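Local structure of putative epimerase (Burkholderia cenocepacia, 4LW8) at residues Trp46-Pro51 and Leu67-Leu72; Gln105-Asn110 and Ala157-Val162; Pro200-His205 and Ile213-Leu218; Arg208-Ile213 and Tyr270-Thr275; Glu245-Cys250 and Asp294-Ala299. The protein is a putative epimerase of the NAD(P)-dependent epimerase/dehydratase family, probably acting on a nucleotide sugar in O-antigen biosynthesis for the bacterial outer membrane. One frame throughout, in Å; residues are numbered along the deposited sequence.

Interaction 1: residues Trp46-Pro51 and Leu67-Leu72; sequences WGTVAP and LPVDLL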
# COMPACT_ATOMS: atom_id res chain seq x y z
N TRP A 46 21.54 -2.71 20.00
CA TRP A 46 22.17 -2.92 18.69
C TRP A 46 21.35 -2.18 17.65
O TRP A 46 20.20 -1.87 17.88
CB TRP A 46 22.23 -4.39 18.30
CG TRP A 46 23.02 -5.30 19.19
CD1 TRP A 46 23.02 -5.31 20.56
CD2 TRP A 46 23.89 -6.34 18.77
NE1 TRP A 46 23.87 -6.29 21.02
CE2 TRP A 46 24.41 -6.95 19.94
CE3 TRP A 46 24.31 -6.82 17.53
CZ2 TRP A 46 25.32 -8.01 19.90
CZ3 TRP A 46 25.21 -7.88 17.49
CH2 TRP A 46 25.70 -8.46 18.67
N GLY A 47 21.93 -1.91 16.48
CA GLY A 47 21.16 -1.25 15.44
C GLY A 47 21.87 -1.20 14.11
O GLY A 47 23.04 -1.54 14.02
N THR A 48 21.16 -0.75 13.07
CA THR A 48 21.76 -0.69 11.75
C THR A 48 22.20 0.73 11.40
O THR A 48 21.62 1.69 11.90
CB THR A 48 20.80 -1.19 10.66
OG1 THR A 48 19.64 -0.34 10.59
CG2 THR A 48 20.36 -2.63 10.97
N VAL A 49 23.24 0.84 10.58
CA VAL A 49 23.67 2.08 9.95
C VAL A 49 23.88 1.81 8.46
O VAL A 49 24.06 0.66 8.06
CB VAL A 49 25.00 2.63 10.54
CG1 VAL A 49 24.83 3.00 12.00
CG2 VAL A 49 26.11 1.61 10.35
N ALA A 50 23.88 2.86 7.64
CA ALA A 50 24.13 2.69 6.21
C ALA A 50 25.59 2.35 5.96
O ALA A 50 26.47 3.01 6.50
CB ALA A 50 23.76 3.98 5.44
N PRO A 51 25.85 1.33 5.14
CA PRO A 51 27.22 1.00 4.75
C PRO A 51 27.91 2.19 4.08
O PRO A 51 27.25 2.94 3.36
CB PRO A 51 27.03 -0.15 3.75
CG PRO A 51 25.76 -0.80 4.18
CD PRO A 51 24.88 0.33 4.67
N LEU A 67 25.67 -2.09 13.30
CA LEU A 67 25.91 -3.02 12.20
C LEU A 67 25.63 -2.38 10.82
O LEU A 67 24.51 -1.93 10.57
CB LEU A 67 25.05 -4.28 12.39
CG LEU A 67 25.12 -5.03 13.74
CD1 LEU A 67 24.20 -6.26 13.71
CD2 LEU A 67 26.53 -5.44 14.09
N PRO A 68 26.64 -2.31 9.94
CA PRO A 68 26.36 -1.72 8.63
C PRO A 68 25.48 -2.64 7.79
O PRO A 68 25.93 -3.70 7.34
CB PRO A 68 27.76 -1.55 8.00
CG PRO A 68 28.73 -1.78 9.12
CD PRO A 68 28.05 -2.69 10.09
N VAL A 69 24.23 -2.24 7.61
CA VAL A 69 23.24 -3.02 6.87
C VAL A 69 22.37 -2.13 5.97
O VAL A 69 21.77 -1.17 6.43
CB VAL A 69 22.30 -3.82 7.83
CG1 VAL A 69 21.39 -4.68 7.02
CG2 VAL A 69 23.09 -4.68 8.81
N ASP A 70 22.31 -2.46 4.69
CA ASP A 70 21.32 -1.86 3.81
C ASP A 70 20.00 -2.64 3.91
O ASP A 70 20.00 -3.86 3.77
CB ASP A 70 21.86 -1.82 2.37
CG ASP A 70 20.78 -1.52 1.34
OD1 ASP A 70 19.81 -0.78 1.64
OD2 ASP A 70 20.91 -2.01 0.19
N LEU A 71 18.89 -1.96 4.19
CA LEU A 71 17.59 -2.62 4.34
C LEU A 71 17.19 -3.47 3.13
O LEU A 71 16.52 -4.50 3.26
CB LEU A 71 16.50 -1.59 4.61
CG LEU A 71 16.40 -0.94 5.98
CD1 LEU A 71 15.46 0.25 5.88
CD2 LEU A 71 15.88 -1.92 7.01
N LEU A 72 17.60 -3.04 1.94
CA LEU A 72 17.26 -3.80 0.73
C LEU A 72 18.17 -5.02 0.54
O LEU A 72 17.98 -5.82 -0.37
CB LEU A 72 17.30 -2.88 -0.50
CG LEU A 72 16.25 -1.76 -0.51
CD1 LEU A 72 16.25 -1.01 -1.87
CD2 LEU A 72 14.85 -2.32 -0.21

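Interaction 2: residues Gln105-Asn110 and Ala157-Val162; sequences QTYAVN and ANDYAV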
# COMPACT_ATOMS: atom_id res chain seq x y z
N GLN A 105 12.24 4.32 -4.86
CA GLN A 105 13.07 3.99 -3.71
C GLN A 105 12.30 4.10 -2.39
O GLN A 105 12.52 3.31 -1.45
CB GLN A 105 14.32 4.88 -3.67
CG GLN A 105 15.48 4.30 -4.45
CD GLN A 105 15.90 2.92 -3.92
OE1 GLN A 105 15.48 1.88 -4.44
NE2 GLN A 105 16.75 2.91 -2.88
N THR A 106 11.39 5.06 -2.35
CA THR A 106 10.50 5.26 -1.22
C THR A 106 9.62 4.03 -1.00
O THR A 106 9.52 3.53 0.13
CB THR A 106 9.60 6.49 -1.43
OG1 THR A 106 10.42 7.66 -1.46
CG2 THR A 106 8.58 6.61 -0.30
N TYR A 107 9.01 3.53 -2.07
CA TYR A 107 8.21 2.30 -1.94
C TYR A 107 9.07 1.08 -1.61
O TYR A 107 8.74 0.30 -0.71
CB TYR A 107 7.38 2.07 -3.21
CG TYR A 107 6.24 3.05 -3.33
CD1 TYR A 107 5.15 3.00 -2.45
CD2 TYR A 107 6.24 4.04 -4.31
CE1 TYR A 107 4.08 3.89 -2.56
CE2 TYR A 107 5.18 4.95 -4.43
CZ TYR A 107 4.10 4.86 -3.55
OH TYR A 107 3.06 5.73 -3.66
N ALA A 108 10.20 0.93 -2.30
CA ALA A 108 11.11 -0.20 -2.05
C ALA A 108 11.62 -0.22 -0.60
O ALA A 108 11.44 -1.22 0.11
CB ALA A 108 12.29 -0.17 -3.03
N VAL A 109 12.23 0.87 -0.16
CA VAL A 109 12.79 0.94 1.19
C VAL A 109 11.69 0.73 2.26
O VAL A 109 11.85 -0.07 3.18
CB VAL A 109 13.51 2.27 1.45
CG1 VAL A 109 13.86 2.40 2.92
CG2 VAL A 109 14.78 2.39 0.58
N ASN A 110 10.56 1.44 2.14
CA ASN A 110 9.55 1.35 3.20
C ASN A 110 8.71 0.07 3.20
O ASN A 110 8.25 -0.34 4.27
CB ASN A 110 8.64 2.59 3.16
CG ASN A 110 9.43 3.87 3.41
OD1 ASN A 110 10.52 3.82 3.95
ND2 ASN A 110 8.89 5.02 2.99
N ALA A 157 -1.67 11.29 1.32
CA ALA A 157 -1.72 12.36 0.32
C ALA A 157 -0.40 12.55 -0.44
O ALA A 157 -0.26 13.48 -1.23
CB ALA A 157 -2.14 13.67 0.98
N ASN A 158 0.57 11.68 -0.20
CA ASN A 158 1.77 11.63 -1.04
C ASN A 158 2.34 10.22 -1.05
O ASN A 158 1.88 9.37 -0.28
CB ASN A 158 2.80 12.67 -0.59
CG ASN A 158 3.19 12.52 0.88
OD1 ASN A 158 3.43 11.42 1.38
ND2 ASN A 158 3.21 13.63 1.59
N ASP A 159 3.31 9.96 -1.92
CA ASP A 159 3.86 8.60 -2.06
C ASP A 159 4.48 8.11 -0.77
O ASP A 159 4.37 6.93 -0.43
CB ASP A 159 4.88 8.54 -3.20
CG ASP A 159 4.24 8.67 -4.56
OD1 ASP A 159 3.41 7.81 -4.93
OD2 ASP A 159 4.53 9.64 -5.26
N TYR A 160 5.14 9.00 -0.05
CA TYR A 160 5.73 8.63 1.23
C TYR A 160 4.63 8.09 2.18
O TYR A 160 4.78 7.02 2.78
CB TYR A 160 6.45 9.82 1.88
CG TYR A 160 6.97 9.52 3.27
CD1 TYR A 160 7.98 8.58 3.48
CD2 TYR A 160 6.44 10.15 4.39
CE1 TYR A 160 8.45 8.29 4.76
CE2 TYR A 160 6.91 9.87 5.67
CZ TYR A 160 7.91 8.94 5.85
OH TYR A 160 8.37 8.67 7.12
N ALA A 161 3.52 8.82 2.29
CA ALA A 161 2.43 8.40 3.19
C ALA A 161 1.79 7.08 2.71
O ALA A 161 1.43 6.23 3.53
CB ALA A 161 1.38 9.51 3.31
N VAL A 162 1.65 6.92 1.40
CA VAL A 162 1.14 5.67 0.82
C VAL A 162 2.06 4.50 1.17
O VAL A 162 1.60 3.41 1.54
CB VAL A 162 0.98 5.77 -0.71
CG1 VAL A 162 0.60 4.38 -1.30
CG2 VAL A 162 -0.06 6.83 -1.10

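Interaction 3: residues Pro200-His205 and Ile213-Leu218; sequences PKLVAH and ISLGNL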
# COMPACT_ATOMS: atom_id res chain seq x y z
N PRO A 200 12.25 22.92 13.46
CA PRO A 200 13.69 23.23 13.48
C PRO A 200 14.08 24.43 12.60
O PRO A 200 15.01 25.17 12.94
CB PRO A 200 14.33 21.93 12.96
CG PRO A 200 13.37 20.86 13.43
CD PRO A 200 12.01 21.48 13.24
N LYS A 201 13.37 24.63 11.50
CA LYS A 201 13.61 25.80 10.65
C LYS A 201 13.32 27.09 11.42
O LYS A 201 14.14 28.02 11.44
CB LYS A 201 12.75 25.71 9.39
CG LYS A 201 12.97 26.82 8.34
CD LYS A 201 11.82 26.83 7.32
CE LYS A 201 11.93 27.99 6.33
NZ LYS A 201 10.72 28.11 5.43
N LEU A 202 12.17 27.12 12.10
CA LEU A 202 11.78 28.26 12.94
C LEU A 202 12.80 28.48 14.06
O LEU A 202 13.25 29.60 14.29
CB LEU A 202 10.40 28.03 13.55
CG LEU A 202 9.16 28.53 12.80
CD1 LEU A 202 9.26 28.24 11.32
CD2 LEU A 202 7.92 27.86 13.37
N VAL A 203 13.16 27.40 14.75
CA VAL A 203 14.15 27.49 15.84
C VAL A 203 15.49 28.02 15.32
O VAL A 203 16.09 28.90 15.94
CB VAL A 203 14.35 26.12 16.53
CG1 VAL A 203 15.61 26.11 17.40
CG2 VAL A 203 13.12 25.77 17.35
N ALA A 204 15.95 27.50 14.18
CA ALA A 204 17.22 27.93 13.60
C ALA A 204 17.21 29.43 13.30
O ALA A 204 18.18 30.13 13.56
CB ALA A 204 17.54 27.14 12.34
N HIS A 205 16.09 29.92 12.77
CA HIS A 205 15.99 31.34 12.48
C HIS A 205 16.04 32.18 13.75
O HIS A 205 16.80 33.14 13.83
CB HIS A 205 14.70 31.67 11.70
CG HIS A 205 14.77 31.34 10.24
ND1 HIS A 205 14.87 30.05 9.76
CD2 HIS A 205 14.76 32.15 9.15
CE1 HIS A 205 14.90 30.08 8.44
NE2 HIS A 205 14.85 31.34 8.05
N ILE A 213 11.41 35.51 8.03
CA ILE A 213 11.21 34.15 7.54
C ILE A 213 9.96 34.08 6.66
O ILE A 213 9.05 34.89 6.78
CB ILE A 213 11.09 33.14 8.71
CG1 ILE A 213 11.25 31.71 8.21
CG2 ILE A 213 9.76 33.29 9.43
CD1 ILE A 213 10.98 30.66 9.27
N SER A 214 9.93 33.09 5.78
CA SER A 214 8.81 32.89 4.86
C SER A 214 8.08 31.63 5.25
O SER A 214 8.70 30.58 5.42
CB SER A 214 9.30 32.79 3.42
OG SER A 214 9.86 34.02 2.99
N LEU A 215 6.76 31.74 5.40
CA LEU A 215 5.93 30.62 5.84
C LEU A 215 4.60 30.55 5.08
O LEU A 215 4.27 31.43 4.29
CB LEU A 215 5.65 30.72 7.34
CG LEU A 215 6.86 30.78 8.27
CD1 LEU A 215 6.45 31.21 9.68
CD2 LEU A 215 7.53 29.42 8.29
N GLY A 216 3.83 29.49 5.32
CA GLY A 216 2.49 29.38 4.79
C GLY A 216 1.50 30.07 5.70
O GLY A 216 1.87 31.00 6.43
N ASN A 217 0.25 29.61 5.70
CA ASN A 217 -0.78 30.17 6.57
C ASN A 217 -0.45 29.93 8.04
O ASN A 217 0.02 28.86 8.41
CB ASN A 217 -2.16 29.59 6.24
N LEU A 218 -0.71 30.94 8.87
CA LEU A 218 -0.34 30.92 10.28
C LEU A 218 -1.49 30.43 11.15
O LEU A 218 -1.34 30.31 12.37
CB LEU A 218 0.10 32.31 10.73
CG LEU A 218 1.21 32.96 9.88
CD1 LEU A 218 1.55 34.36 10.39
CD2 LEU A 218 2.46 32.07 9.83

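Interaction 4: residues Arg208-Ile213 and Tyr270-Thr275; sequences RNAPRI and YVIDVT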
# COMPACT_ATOMS: atom_id res chain seq x y z
N ARG A 208 19.55 32.36 15.62
CA ARG A 208 20.57 33.24 15.06
C ARG A 208 20.02 34.67 14.87
O ARG A 208 20.58 35.48 14.13
CB ARG A 208 21.09 32.70 13.73
CG ARG A 208 20.07 32.75 12.61
CD ARG A 208 20.58 32.10 11.34
NE ARG A 208 19.71 32.48 10.23
CZ ARG A 208 18.91 31.65 9.56
NH1 ARG A 208 18.86 30.36 9.86
NH2 ARG A 208 18.17 32.14 8.57
N ASN A 209 18.91 34.95 15.55
CA ASN A 209 18.26 36.26 15.48
C ASN A 209 17.96 36.73 14.05
O ASN A 209 18.17 37.90 13.73
CB ASN A 209 19.12 37.32 16.18
CG ASN A 209 19.34 37.01 17.64
OD1 ASN A 209 18.40 36.97 18.43
ND2 ASN A 209 20.60 36.79 18.01
N ALA A 210 17.50 35.82 13.20
CA ALA A 210 17.12 36.19 11.84
C ALA A 210 16.02 37.24 11.87
O ALA A 210 15.08 37.13 12.65
CB ALA A 210 16.66 34.96 11.07
N PRO A 211 16.14 38.29 11.03
CA PRO A 211 15.10 39.33 10.99
C PRO A 211 13.78 38.80 10.42
O PRO A 211 12.71 39.21 10.88
CB PRO A 211 15.70 40.40 10.07
CG PRO A 211 16.69 39.65 9.22
CD PRO A 211 17.25 38.58 10.10
N ARG A 212 13.84 37.93 9.41
CA ARG A 212 12.62 37.48 8.76
C ARG A 212 12.61 36.01 8.34
O ARG A 212 13.66 35.35 8.27
CB ARG A 212 12.29 38.36 7.55
CG ARG A 212 13.38 38.51 6.50
CD ARG A 212 12.92 39.45 5.35
NE ARG A 212 12.66 40.80 5.83
CZ ARG A 212 11.46 41.25 6.17
NH1 ARG A 212 10.41 40.47 6.05
NH2 ARG A 212 11.32 42.48 6.64
N ILE A 213 11.41 35.51 8.03
CA ILE A 213 11.21 34.15 7.54
C ILE A 213 9.96 34.08 6.66
O ILE A 213 9.05 34.89 6.78
CB ILE A 213 11.09 33.14 8.71
CG1 ILE A 213 11.25 31.71 8.21
CG2 ILE A 213 9.76 33.29 9.43
CD1 ILE A 213 10.98 30.66 9.27
N TYR A 270 12.22 38.73 20.77
CA TYR A 270 11.87 39.59 19.65
C TYR A 270 10.89 38.87 18.74
O TYR A 270 10.74 37.65 18.81
CB TYR A 270 13.13 40.01 18.87
CG TYR A 270 13.63 38.99 17.88
CD1 TYR A 270 14.45 37.94 18.29
CD2 TYR A 270 13.32 39.07 16.53
CE1 TYR A 270 14.93 37.01 17.39
CE2 TYR A 270 13.80 38.13 15.61
CZ TYR A 270 14.60 37.10 16.06
OH TYR A 270 15.09 36.16 15.18
N VAL A 271 10.23 39.62 17.87
CA VAL A 271 9.23 39.06 16.98
C VAL A 271 9.80 39.00 15.57
O VAL A 271 10.16 40.02 14.99
CB VAL A 271 7.93 39.89 17.00
CG1 VAL A 271 6.93 39.38 15.98
CG2 VAL A 271 7.34 39.91 18.41
N ILE A 272 9.93 37.79 15.03
CA ILE A 272 10.49 37.66 13.69
C ILE A 272 9.47 38.17 12.68
O ILE A 272 8.26 38.06 12.88
CB ILE A 272 10.91 36.21 13.39
CG1 ILE A 272 11.92 36.17 12.24
CG2 ILE A 272 9.70 35.32 13.11
CD1 ILE A 272 12.61 34.83 12.07
N ASP A 273 9.95 38.76 11.59
CA ASP A 273 9.04 39.26 10.57
C ASP A 273 8.70 38.10 9.64
O ASP A 273 9.57 37.33 9.24
CB ASP A 273 9.65 40.44 9.81
CG ASP A 273 8.58 41.29 9.11
OD1 ASP A 273 7.45 41.33 9.61
OD2 ASP A 273 8.86 41.92 8.07
N VAL A 274 7.42 37.94 9.33
CA VAL A 274 6.94 36.83 8.51
C VAL A 274 6.42 37.27 7.14
O VAL A 274 5.64 38.21 7.04
CB VAL A 274 5.82 36.07 9.25
CG1 VAL A 274 5.25 34.96 8.37
CG2 VAL A 274 6.37 35.52 10.57
N THR A 275 6.88 36.58 6.10
CA THR A 275 6.38 36.72 4.73
C THR A 275 5.57 35.49 4.37
O THR A 275 5.97 34.36 4.68
CB THR A 275 7.53 36.87 3.70
OG1 THR A 275 8.10 38.17 3.80
CG2 THR A 275 7.02 36.70 2.28
O HOH W 1 12.65 41.05 13.09
O HOH W 2 7.36 40.54 5.59
O HOH W 3 9.99 37.89 5.62

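Interaction 5: residues Glu245-Cys250 and Asp294-Ala299; sequences ETFNVC and DKLRRA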
# COMPACT_ATOMS: atom_id res chain seq x y z
N GLU A 245 -1.85 -4.67 17.16
CA GLU A 245 -2.54 -3.41 17.43
C GLU A 245 -1.78 -2.19 16.90
O GLU A 245 -0.55 -2.15 16.94
CB GLU A 245 -2.76 -3.27 18.94
CG GLU A 245 -3.69 -4.33 19.50
CD GLU A 245 -5.08 -4.25 18.88
OE1 GLU A 245 -5.59 -3.12 18.76
OE2 GLU A 245 -5.65 -5.29 18.48
N THR A 246 -2.54 -1.20 16.41
CA THR A 246 -1.99 0.05 15.88
C THR A 246 -2.32 1.20 16.82
O THR A 246 -3.42 1.28 17.34
CB THR A 246 -2.57 0.35 14.47
OG1 THR A 246 -2.14 -0.66 13.55
CG2 THR A 246 -2.12 1.72 13.97
N PHE A 247 -1.35 2.09 17.06
CA PHE A 247 -1.55 3.18 18.03
C PHE A 247 -1.11 4.54 17.51
O PHE A 247 0.03 4.69 17.06
CB PHE A 247 -0.77 2.90 19.33
CG PHE A 247 -1.20 1.66 20.06
CD1 PHE A 247 -0.64 0.44 19.77
CD2 PHE A 247 -2.15 1.73 21.06
CE1 PHE A 247 -1.04 -0.71 20.45
CE2 PHE A 247 -2.56 0.60 21.75
CZ PHE A 247 -2.01 -0.62 21.45
N ASN A 248 -2.00 5.52 17.56
CA ASN A 248 -1.58 6.92 17.46
C ASN A 248 -0.58 7.24 18.57
O ASN A 248 -0.77 6.81 19.72
CB ASN A 248 -2.77 7.87 17.56
CG ASN A 248 -3.67 7.83 16.35
OD1 ASN A 248 -3.28 7.36 15.27
ND2 ASN A 248 -4.90 8.32 16.51
N VAL A 249 0.46 8.00 18.25
CA VAL A 249 1.33 8.58 19.28
C VAL A 249 1.34 10.08 19.02
O VAL A 249 1.78 10.53 17.96
CB VAL A 249 2.76 7.98 19.27
CG1 VAL A 249 3.65 8.64 20.32
CG2 VAL A 249 2.69 6.47 19.52
N CYS A 250 0.79 10.85 19.96
CA CYS A 250 0.52 12.28 19.74
C CYS A 250 0.28 12.99 21.06
O CYS A 250 0.11 12.34 22.09
CB CYS A 250 -0.70 12.46 18.84
SG CYS A 250 -2.15 11.58 19.46
N ASP A 294 -6.01 8.19 23.06
CA ASP A 294 -6.81 7.47 24.05
C ASP A 294 -6.60 5.96 24.01
O ASP A 294 -6.65 5.29 25.05
CB ASP A 294 -8.28 7.78 23.89
CG ASP A 294 -9.08 7.27 25.05
OD1 ASP A 294 -8.85 7.78 26.17
OD2 ASP A 294 -9.90 6.34 24.86
N LYS A 295 -6.40 5.40 22.82
CA LYS A 295 -6.17 3.96 22.74
C LYS A 295 -4.84 3.60 23.42
O LYS A 295 -4.76 2.62 24.17
CB LYS A 295 -6.18 3.48 21.29
CG LYS A 295 -6.06 1.97 21.15
CD LYS A 295 -5.84 1.58 19.69
CE LYS A 295 -5.77 0.06 19.53
NZ LYS A 295 -5.50 -0.31 18.11
N LEU A 296 -3.80 4.38 23.15
CA LEU A 296 -2.51 4.21 23.79
C LEU A 296 -2.63 4.33 25.32
O LEU A 296 -2.09 3.51 26.07
CB LEU A 296 -1.51 5.23 23.26
CG LEU A 296 -0.13 5.31 23.91
CD1 LEU A 296 0.68 4.04 23.65
CD2 LEU A 296 0.63 6.53 23.39
N ARG A 297 -3.35 5.35 25.77
CA ARG A 297 -3.51 5.61 27.19
C ARG A 297 -4.15 4.40 27.88
O ARG A 297 -3.70 3.96 28.94
CB ARG A 297 -4.33 6.89 27.40
CG ARG A 297 -4.64 7.26 28.85
CD ARG A 297 -5.57 8.49 28.91
NE ARG A 297 -4.90 9.67 28.37
CZ ARG A 297 -5.25 10.30 27.24
NH1 ARG A 297 -6.27 9.86 26.51
NH2 ARG A 297 -4.57 11.37 26.85
N ARG A 298 -5.18 3.84 27.26
CA ARG A 298 -5.86 2.69 27.84
C ARG A 298 -4.97 1.46 27.87
O ARG A 298 -5.16 0.58 28.70
CB ARG A 298 -7.16 2.41 27.07
CG ARG A 298 -8.24 3.46 27.35
CD ARG A 298 -9.45 3.27 26.46
NE ARG A 298 -10.51 4.24 26.74
CZ ARG A 298 -11.44 4.09 27.67
NH1 ARG A 298 -11.47 3.00 28.43
NH2 ARG A 298 -12.36 5.03 27.86
N ALA A 299 -3.99 1.39 26.97
CA ALA A 299 -3.11 0.23 26.87
C ALA A 299 -1.89 0.29 27.80
O ALA A 299 -1.47 -0.73 28.35
CB ALA A 299 -2.64 0.05 25.43
O HOH W 4 -3.40 6.02 20.67

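Interaction 1: residues Trp46-Pro51 and Leu67-Leu72
Leu67 lies against Gly47 and Trp46 where two parallel strands, 44-49 and 65-68, run side by side in the Rossmann-type sheet. Its CB is 3.8 Å from Gly47 O, the same oxygen that accepts a nearly straight bond from Leu67 N (2.8 Å). Chi1 of -53° sets CG anti to the carbonyl carbon, 4.1 Å from Gly47 O, and turns CD1 toward the indole. There CD1 reaches the rim, 3.9 Å from Trp46 CE3 and close to the ring plane, so it meets an edge and covers no face of the tryptophan. The indole nitrogen of Trp46 is held from within its own strand, by Asp44.

The pairing continues as Val49 N donates to Leu67 O and Val69 N to Val49 O. Thr48 stands on the same face of the sheet as Leu67. Its methyl CG2 meets Val69 CB at 3.9 Å, while OG1 turns to Gly25 N in the loop after the adjoining strand 20-24. Helix 74-84 packs on this face, with Met77 and Ala80 against Val69. On the other face Val49 CG2 lies 4.3 Å from Pro68 CB, a looser contact of two apolar groups.

Past the last strand pair the segments stay together through proline. The ring of Pro51 sets Pro51 CD 3.7 Å from Val69 C. Directly after, Asp70 begins an Asx turn in which Asp70 OD1 accepts from Leu72 N from above the carboxylate plane (3.2 Å).

Interaction 2: residues Gln105-Asn110 and Ala157-Val162
Tyr160 opens a Tyr-x-x-x-Lys sequence, the signature of the short-chain dehydrogenase/reductase superfamily, and Thr106 and Asn110 of the preceding long helix pack against it. Thr106 presses its methyl onto the backbone, CG2 to Tyr160 CA 3.8 Å, and lies at the edge of the Tyr160 ring. One turn on, Asn110 brings ND2 to 3.7 Å from Tyr160 CD1, its amide plane turned 72° from the ring. That amide is tied at both ends: ND2 is bonded to Ser163 OG and OD1 to Arg95 N, which fixes its flip beside the tyrosine.

Tyr107 reaches furthest across. With CG beside the backbone N (chi1 -72°), its ring extends to the first turn of the opposing helix, and OH gives a very short bond of 2.5 Å to Asp159 OD1. The oxygen arrives at the ring's edge, near its plane, while the carboxylate itself stands 76° to the ring. Val162 closes in on the same hydroxyl end: CG1 lies 3.7 Å from Tyr107 CE1, also at the edge, and CB is 3.6 Å from Tyr107 OH. The other carboxylate oxygen, Asp159 OD2, forms a salt bridge with Arg115 of the second subunit, so one aspartate links the two helices to the dimer partner.

Asn158 caps helix 159-172 by taking Ala161 N on OD1 (2.8 Å). Helices 103-122 and 159-172 meet at the subunit interface, where Ala166, Ala170 and Leu173 of the second subunit pack on Val162, Tyr107 and Asp159, consistent with the helical dimer interface of extended short-chain dehydrogenases.

Interaction 3: residues Pro200-His205 and Ile213-Leu218
Ile213 buries the largest share of this contact, pushing its side chain from strand 212-215 between His205 and Leu202 of the helix just before it. With CG1 anti to the backbone N (chi1 -165°) the long branch runs toward the helix. CG1 sits over one face of the imidazole, 3.8 Å from the centroid of the His205 ring, a CH-pi contact offset toward the rim. The imidazole is kept in place by its own helix: ND1 gives a 2.7 Å bond to Lys201 O, on the opposite face of that carbonyl from His205 N.

Farther out, Ile213 CD1 touches Leu202 CD1 at 3.6 Å, the two side chains crossing at about a right angle. Leu202 CD1 also reaches Leu215 CD2 (3.7 Å), so one methyl touches two strand residues. Lys201, fully extended, runs past Ile213 CD1 and ends in a bond from NZ to Ser214 O (3.2 Å).

Residues 200-205 of the helix run nearly antiparallel to strand residues 213-215 (161° between their directions). The helix packs on the small two-stranded parallel sheet, 212-215 with 273-276, apart from the Rossmann-type sheet. Leu202 also packs on helix 257-268, and Met315 and Met319 of helix 308-321 cover Val203.

Interaction 4: residues Arg208-Ile213 and Tyr270-Thr275
Asp273 OD2 is gripped by both terminal nitrogens of Arg212, with NH2 at 2.9 Å in a salt bridge and a weak bond from NH1. NH2 comes to the anti lone pair, and the guanidinium stands 74° from the carboxylate, so the two flat groups do not meet as a coplanar pair. The side chains lie side by side, pointing the same way. Arg212 reaches the acid because CG lies between the backbone N and the carbonyl carbon (chi1 55°) and the chain bends at chi3. Two waters bridge Arg212 NH1 to Thr275 OG1, one of them in the guanidinium plane.

Behind this charged pair the backbones join: Asp273 N donates to Pro211 O (2.9 Å), Ile213 N to Asp273 O (2.9 Å) and Thr275 N to Ile213 O (2.8 Å). Pro211 O also takes a water that donates to Val271 O.

Before the paired residues, Tyr270 OH donates to Ala210 O at 2.7 Å, approaching 27° off the carbonyl plane. That carbonyl follows Asn209, the C-prime residue of the Schellman motif that closes helix 198-207, and the tyrosine therefore clasps the chain as it turns from helix to strand. On the buried side Ile272 CD1 meets Ala210 CB at 4.2 Å and Ile213 CB at 4.1 Å, close to His205 and Leu261 of the flanking helices.

The arrangement is a two-stranded parallel sheet, 212-215 with 273-276, separate from the large Rossmann sheet and consistent with the smaller, substrate-binding part of extended short-chain dehydrogenases.

Interaction 5: residues Glu245-Cys250 and Asp294-Ala299
Lys295 leaves the helix with CG anti to its own N (chi1 -175°) and stays extended to the tip, while Glu245 folds back at chi2 (-61°), and the two ends meet beside the strand. NZ forms a salt bridge to Glu245 OE1 of 2.9 Å, reaching it nearly along the C-O axis, and a second bond to Thr246 O of 2.7 Å. The ammonium also stands over the face of the Phe247 ring, 4.8 Å from NZ to the ring centroid and 9° off the normal, a cation-pi contact. CE lies over the same face, and CG comes to 3.8 Å from Phe247 CE2.

Strand 246-249 pairs with strand 180-189 in the large Rossmann-type sheet, and helix 294-300 crosses close to it near Phe247. A bound HEPES molecule, probably from the crystallisation liquor, shares this polar corner: its sulfonate meets Lys295 NZ and Thr246 N, and its piperazine nitrogen meets Glu245 OE2. Such molecules often mark pockets.

Along the helix, Ala299 CB touches Phe247 CE2 (3.7 Å), and Leu296 CA lies 3.7 Å from Phe247 CD2. The ring is backed further by Leu237 of helix 227-240 and by Pro242. Leu296 sends CD2 toward Asn248 O and, more distantly, Val249 CG2. A water donates to Asn248 O (2.9 Å) and accepts from Leu296 N (3.0 Å).

In the fold
Along the chain, interactions 1, 2 and 3 follow in series, while the segments of interaction 4 alternate with those of interactions 3 and 5. Interactions 1 and 5 both reach the large sheet, on opposite sides of the chain's centre, with centres about 29 Å apart. Interaction 2 lies about 20 Å from interaction 1, centre to centre; Leu71 and Leu72 touch Val109 and Ala108, so the loop after strand 65-68 packs on helix 103-122, one of the helices at the subunit interface. Interactions 3 and 4, centres about 9 Å apart, share Ile213: interaction 4 pairs two strands and interaction 3 packs a helix on one of them, their nearest atoms about 27 Å and 21 Å from interaction 1.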